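Long-range contact in binary enterotoxin of Clostridium perfringens component a (Clostridium perfringens, PDB 5WTZ), which binds NAD+ and, as the probable enzymatic component of a binary enterotoxin, ADP-ribosylates actin: residues R8-A13 with T89-V94. Residues are numbered along the deposited sequence; the frame is centred on the assembly and turned at random.
Sequences RPMDFA and TKPLYV
Arg8 NH1 is gripped by two backbone carbonyls, one from each chain segment: Pro91 O at 2.9 Å, nearly straight at 167°, and Pro9 O, also at 2.9 Å. Both acceptors lie close to the guanidinium plane. Arg8 NH2 reaches Lys90 O at 2.8 Å, from above that carbonyl's plane, and Arg8 NE donates to a water shared with Thr89 OG1. Arginine, with N-H groups all round a flat end, suits this buried site; Leu92 CD1 packs on one face and Lys90 CG on the other. Lys90 runs past Arg8 in the opposite direction, its long flexible chain bending last at chi4 (82°) to bring NZ to Arg8 O at 2.7 Å. Further along both segments, Tyr93 N donates to Met10 O, fastening the loop between helices 3-7 and 16-31 to strand 92-98, an outermost strand of the five-stranded mixed sheet in the N-terminal ADP-ribosyltransferase-like domain. Met10 CG meets the edge of Tyr93 at CE1 (3.4 Å), and the flexible thioether lays SD beside it in a Met-aromatic contact. Asp11, short enough to reach its own backbone, forms an Asx turn through OD1 to Ala13 N (2.9 Å); its carboxylate, beside Tyr93 CB, also hydrogen-bonds Tyr95 and His159.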
loop_
_atom_site.group_PDB
_atom_site.type_symbol
_atom_site.label_atom_id
_atom_site.label_comp_id
_atom_site.label_asym_id
_atom_site.label_seq_id
_atom_site.Cartn_x
_atom_site.Cartn_y
_atom_site.Cartn_z
ATOM N N ARG A 8 6.170 -12.881 -29.549
ATOM C CA ARG A 8 7.166 -12.385 -28.602
ATOM C C ARG A 8 7.359 -13.375 -27.458
ATOM O O ARG A 8 6.433 -14.106 -27.100
ATOM C CB ARG A 8 6.770 -11.011 -28.051
ATOM C CG ARG A 8 5.673 -11.026 -26.998
ATOM C CD ARG A 8 5.865 -9.870 -26.036
ATOM N NE ARG A 8 4.671 -9.599 -25.249
ATOM C CZ ARG A 8 4.430 -10.135 -24.056
ATOM N NH1 ARG A 8 5.296 -10.985 -23.515
ATOM N NH2 ARG A 8 3.319 -9.823 -23.406
ATOM N N PRO A 9 8.575 -13.419 -26.892
ATOM C CA PRO A 9 8.798 -14.239 -25.698
ATOM C C PRO A 9 8.060 -13.687 -24.487
ATOM O O PRO A 9 7.502 -12.591 -24.539
ATOM C CB PRO A 9 10.312 -14.156 -25.491
ATOM C CG PRO A 9 10.700 -12.854 -26.124
ATOM C CD PRO A 9 9.808 -12.741 -27.330
ATOM N N MET A 10 8.056 -14.452 -23.404
ATOM C CA MET A 10 7.497 -13.987 -22.150
ATOM C C MET A 10 8.471 -12.993 -21.522
ATOM O O MET A 10 8.067 -11.984 -20.931
ATOM C CB MET A 10 7.235 -15.175 -21.225
ATOM C CG MET A 10 6.425 -14.860 -19.995
ATOM S SD MET A 10 6.121 -16.346 -19.010
ATOM C CE MET A 10 4.858 -17.146 -19.997
ATOM N N ASP A 11 9.760 -13.292 -21.687
ATOM C CA ASP A 11 10.863 -12.527 -21.104
ATOM C C ASP A 11 11.883 -12.140 -22.184
ATOM O O ASP A 11 12.596 -13.002 -22.702
ATOM C CB ASP A 11 11.529 -13.356 -20.001
ATOM C CG ASP A 11 12.421 -12.536 -19.087
ATOM O OD1 ASP A 11 12.850 -11.423 -19.472
ATOM O OD2 ASP A 11 12.698 -13.015 -17.965
ATOM N N PHE A 12 11.951 -10.849 -22.522
ATOM C CA PHE A 12 12.886 -10.357 -23.544
ATOM C C PHE A 12 14.335 -10.469 -23.082
ATOM O O PHE A 12 15.258 -10.382 -23.892
ATOM C CB PHE A 12 12.577 -8.902 -23.924
ATOM C CG PHE A 12 11.437 -8.765 -24.886
ATOM C CD1 PHE A 12 11.552 -9.228 -26.184
ATOM C CD2 PHE A 12 10.241 -8.194 -24.488
ATOM C CE1 PHE A 12 10.496 -9.114 -27.073
ATOM C CE2 PHE A 12 9.183 -8.078 -25.367
ATOM C CZ PHE A 12 9.310 -8.536 -26.662
ATOM N N ALA A 13 14.510 -10.669 -21.779
ATOM C CA ALA A 13 15.808 -10.909 -21.161
ATOM C C ALA A 13 16.833 -9.837 -21.549
ATOM O O ALA A 13 17.063 -8.901 -20.793
ATOM C CB ALA A 13 16.310 -12.291 -21.526
ATOM N N THR A 89 -1.221 -9.190 -23.859
ATOM C CA THR A 89 -1.950 -10.334 -24.408
ATOM C C THR A 89 -1.563 -11.612 -23.668
ATOM O O THR A 89 -2.306 -12.591 -23.646
ATOM C CB THR A 89 -1.667 -10.511 -25.906
ATOM O OG1 THR A 89 -0.260 -10.699 -26.103
ATOM C CG2 THR A 89 -2.123 -9.286 -26.686
ATOM N N LYS A 90 -0.386 -11.577 -23.060
ATOM C CA LYS A 90 0.175 -12.710 -22.348
ATOM C C LYS A 90 1.207 -12.137 -21.378
ATOM O O LYS A 90 1.591 -10.971 -21.522
ATOM C CB LYS A 90 0.807 -13.710 -23.320
ATOM C CG LYS A 90 2.019 -13.178 -24.063
ATOM C CD LYS A 90 2.076 -13.737 -25.474
ATOM C CE LYS A 90 3.489 -13.716 -26.037
ATOM N NZ LYS A 90 4.288 -14.896 -25.574
ATOM N N PRO A 91 1.653 -12.936 -20.390
ATOM C CA PRO A 91 2.616 -12.418 -19.412
ATOM C C PRO A 91 3.864 -11.752 -20.001
ATOM O O PRO A 91 4.364 -12.148 -21.064
ATOM C CB PRO A 91 3.005 -13.669 -18.632
ATOM C CG PRO A 91 1.759 -14.467 -18.634
ATOM C CD PRO A 91 1.205 -14.291 -20.024
ATOM N N LEU A 92 4.351 -10.738 -19.289
ATOM C CA LEU A 92 5.570 -10.026 -19.657
ATOM C C LEU A 92 6.436 -9.809 -18.420
ATOM O O LEU A 92 5.984 -9.221 -17.439
ATOM C CB LEU A 92 5.240 -8.676 -20.301
ATOM C CG LEU A 92 6.435 -7.805 -20.721
ATOM C CD1 LEU A 92 7.043 -8.352 -21.989
ATOM C CD2 LEU A 92 6.045 -6.338 -20.895
ATOM N N TYR A 93 7.680 -10.276 -18.458
ATOM C CA TYR A 93 8.627 -9.928 -17.404
ATOM C C TYR A 93 9.262 -8.561 -17.675
ATOM O O TYR A 93 9.628 -8.234 -18.812
ATOM C CB TYR A 93 9.709 -10.994 -17.262
ATOM C CG TYR A 93 9.238 -12.338 -16.777
ATOM C CD1 TYR A 93 8.756 -13.288 -17.668
ATOM C CD2 TYR A 93 9.296 -12.677 -15.426
ATOM C CE1 TYR A 93 8.338 -14.521 -17.230
ATOM C CE2 TYR A 93 8.882 -13.916 -14.985
ATOM C CZ TYR A 93 8.400 -14.833 -15.898
ATOM O OH TYR A 93 7.976 -16.071 -15.489
ATOM N N VAL A 94 9.383 -7.754 -16.627
ATOM C CA VAL A 94 9.986 -6.440 -16.748
ATOM C C VAL A 94 11.048 -6.260 -15.677
ATOM O O VAL A 94 11.123 -7.066 -14.743
ATOM C CB VAL A 94 8.937 -5.320 -16.656
ATOM C CG1 VAL A 94 8.035 -5.357 -17.886
ATOM C CG2 VAL A 94 8.127 -5.430 -15.368
HETATM O O HOH W 1 1.933 -8.675 -25.715
HETATM O O HOH W 2 10.180 -8.258 -21.473
#